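PDB 3LP9: LS-24 from Lathyrus sativus, which probably binds hemin as a monomer or spermine as a dimer, and may act in the response to oxidative stress and in polyamine biosynthesis. Local coordinates for residues D121-S126 with V132-G137. Sequence-based numbering, arbitrary orientation.
Sequences DAAYRS and VYLFKG. With CA (calcium ion), chain E.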
loop_
_atom_site.group_PDB
_atom_site.type_symbol
_atom_site.label_atom_id
_atom_site.label_comp_id
_atom_site.label_asym_id
_atom_site.label_seq_id
_atom_site.Cartn_x
_atom_site.Cartn_y
_atom_site.Cartn_z
ATOM N N ASP A 121 -3.126 15.349 5.521
ATOM C CA ASP A 121 -3.864 15.387 6.789
ATOM C C ASP A 121 -5.389 15.464 6.565
ATOM O O ASP A 121 -6.171 14.619 7.057
ATOM C CB ASP A 121 -3.408 16.564 7.638
ATOM C CG ASP A 121 -1.981 16.417 8.180
ATOM O OD1 ASP A 121 -1.445 15.307 8.216
ATOM O OD2 ASP A 121 -1.387 17.404 8.625
ATOM N N ALA A 122 -5.811 16.450 5.790
ATOM C CA ALA A 122 -7.212 16.689 5.626
ATOM C C ALA A 122 -7.530 17.329 4.269
ATOM O O ALA A 122 -6.624 17.857 3.617
ATOM C CB ALA A 122 -7.680 17.634 6.763
ATOM N N ALA A 123 -8.829 17.370 3.910
ATOM C CA ALA A 123 -9.286 17.847 2.612
ATOM C C ALA A 123 -10.777 18.024 2.633
ATOM O O ALA A 123 -11.468 17.327 3.344
ATOM C CB ALA A 123 -8.943 16.860 1.530
ATOM N N TYR A 124 -11.281 18.922 1.782
ATOM C CA TYR A 124 -12.708 19.132 1.614
ATOM C C TYR A 124 -12.959 19.614 0.216
ATOM O O TYR A 124 -12.097 20.219 -0.417
ATOM C CB TYR A 124 -13.305 20.158 2.621
ATOM C CG TYR A 124 -12.834 21.592 2.527
ATOM C CD1 TYR A 124 -11.720 22.054 3.272
ATOM C CD2 TYR A 124 -13.498 22.523 1.713
ATOM C CE1 TYR A 124 -11.298 23.432 3.201
ATOM C CE2 TYR A 124 -13.084 23.835 1.633
ATOM C CZ TYR A 124 -11.977 24.302 2.394
ATOM O OH TYR A 124 -11.630 25.665 2.269
ATOM N N ARG A 125 -14.184 19.330 -0.236
ATOM C CA ARG A 125 -14.726 19.641 -1.562
ATOM C C ARG A 125 -15.178 21.094 -1.665
ATOM O O ARG A 125 -16.053 21.526 -0.963
ATOM C CB ARG A 125 -15.913 18.695 -1.809
ATOM C CG ARG A 125 -16.569 18.806 -3.188
ATOM C CD ARG A 125 -15.482 18.531 -4.232
ATOM N NE ARG A 125 -16.033 18.254 -5.520
ATOM C CZ ARG A 125 -16.359 19.170 -6.416
ATOM N NH1 ARG A 125 -16.226 20.453 -6.165
ATOM N NH2 ARG A 125 -16.827 18.768 -7.577
ATOM N N SER A 126 -14.590 21.864 -2.561
ATOM C CA SER A 126 -15.094 23.227 -2.773
ATOM C C SER A 126 -16.468 23.160 -3.460
ATOM O O SER A 126 -16.778 22.185 -4.143
ATOM C CB SER A 126 -14.123 23.998 -3.654
ATOM O OG SER A 126 -14.677 25.245 -4.111
ATOM N N VAL A 132 -10.747 21.507 -4.871
ATOM C CA VAL A 132 -10.540 20.768 -3.592
ATOM C C VAL A 132 -9.418 21.492 -2.829
ATOM O O VAL A 132 -8.463 21.983 -3.441
ATOM C CB VAL A 132 -10.142 19.260 -3.781
ATOM C CG1 VAL A 132 -10.050 18.530 -2.475
ATOM C CG2 VAL A 132 -11.087 18.528 -4.675
ATOM N N TYR A 133 -9.558 21.602 -1.517
ATOM C CA TYR A 133 -8.488 22.074 -0.643
ATOM C C TYR A 133 -7.948 20.951 0.170
ATOM O O TYR A 133 -8.685 20.237 0.816
ATOM C CB TYR A 133 -8.971 23.193 0.284
ATOM C CG TYR A 133 -9.528 24.377 -0.496
ATOM C CD1 TYR A 133 -8.759 25.545 -0.713
ATOM C CD2 TYR A 133 -10.820 24.323 -1.028
ATOM C CE1 TYR A 133 -9.285 26.599 -1.436
ATOM C CE2 TYR A 133 -11.333 25.357 -1.760
ATOM C CZ TYR A 133 -10.574 26.482 -1.959
ATOM O OH TYR A 133 -11.134 27.519 -2.672
ATOM N N LEU A 134 -6.633 20.817 0.161
ATOM C CA LEU A 134 -5.974 19.767 0.906
ATOM C C LEU A 134 -4.960 20.372 1.907
ATOM O O LEU A 134 -4.301 21.340 1.593
ATOM C CB LEU A 134 -5.321 18.744 -0.095
ATOM C CG LEU A 134 -6.272 18.164 -1.167
ATOM C CD1 LEU A 134 -6.240 19.090 -2.410
ATOM C CD2 LEU A 134 -6.037 16.778 -1.604
ATOM N N PHE A 135 -4.791 19.725 3.073
ATOM C CA PHE A 135 -3.945 20.214 4.153
ATOM C C PHE A 135 -2.910 19.200 4.573
ATOM O O PHE A 135 -3.225 18.034 4.720
ATOM C CB PHE A 135 -4.812 20.616 5.391
ATOM C CG PHE A 135 -5.827 21.704 5.075
ATOM C CD1 PHE A 135 -5.542 23.047 5.318
ATOM C CD2 PHE A 135 -7.060 21.380 4.458
ATOM C CE1 PHE A 135 -6.459 24.030 5.007
ATOM C CE2 PHE A 135 -8.009 22.370 4.097
ATOM C CZ PHE A 135 -7.705 23.690 4.377
ATOM N N LYS A 136 -1.671 19.669 4.780
ATOM C CA LYS A 136 -0.579 18.834 5.293
ATOM C C LYS A 136 0.221 19.718 6.227
ATOM O O LYS A 136 0.785 20.720 5.789
ATOM C CB LYS A 136 0.315 18.272 4.173
ATOM C CG LYS A 136 1.485 17.385 4.658
ATOM C CD LYS A 136 1.011 16.315 5.673
ATOM C CE LYS A 136 2.123 15.415 6.077
ATOM N NZ LYS A 136 2.651 14.525 4.993
ATOM N N GLY A 137 0.266 19.364 7.511
ATOM C CA GLY A 137 0.855 20.243 8.473
ATOM C C GLY A 137 0.189 21.586 8.330
ATOM O O GLY A 137 -1.031 21.655 8.233
HETATM CA CA CA E . -5.899 12.839 8.821
HETATM O O HOH W 1 -3.102 20.033 8.163
HETATM O O HOH W 2 -12.618 26.570 -4.773
HETATM O O HOH W 3 -3.398 11.772 7.836
#
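Tyr124 holds CG between its backbone N and carbonyl carbon (chi1 65°), while Tyr133, directly across the hairpin, has CG anti to its carbonyl carbon (chi1 -58°); together these turns lay the two phenol rings almost parallel but slid apart, with centroids 5.0 Å from each other. The slide leaves Tyr133 CB over the face of the Tyr124 ring as a CH-pi contact, and Tyr124 OH over the rim of the Tyr133 face. Phe135 lies on the same side of the sheet, its CE2 3.6 Å from Tyr124 CE1; Tyr162 meets the Phe135 ring and hydrogen-bonds Tyr124 OH, so Tyr124 suits its place, giving a flat ring for packing and a hydroxyl for Tyr162. On the other side, the small Ala123 places CB 4.0 Å from Leu134 CG, and Phe68 of the neighbouring blade packs on Ala123, Val132 and Leu134.

Strands 122-125 and 131-136 run antiparallel, and Tyr124 and Tyr133 exchange two N-H...O bonds of 3.1 Å each, N to O. At Asp121 the register slips into a classic beta bulge: Phe135 O accepts from Asp121 N at 2.8 Å and from Ala122 N at 3.2 Å. Asp121 OD2, reached from above its carboxylate plane, takes the N-H of Gly137, whose positive phi (53°) suits a residue without a side chain.

The bulge engages Asp121 N, and the Gly137 N-H engages OD2, within the hairpin, while Asp121 O binds calcium at 2.5 Å, beside the carbonyls of Asn7, Asp65 and Asp175: in this hemopexin fold the residue just before the innermost strand of the blade gives the central metal its backbone oxygen, and its carboxylate stays with the hairpin.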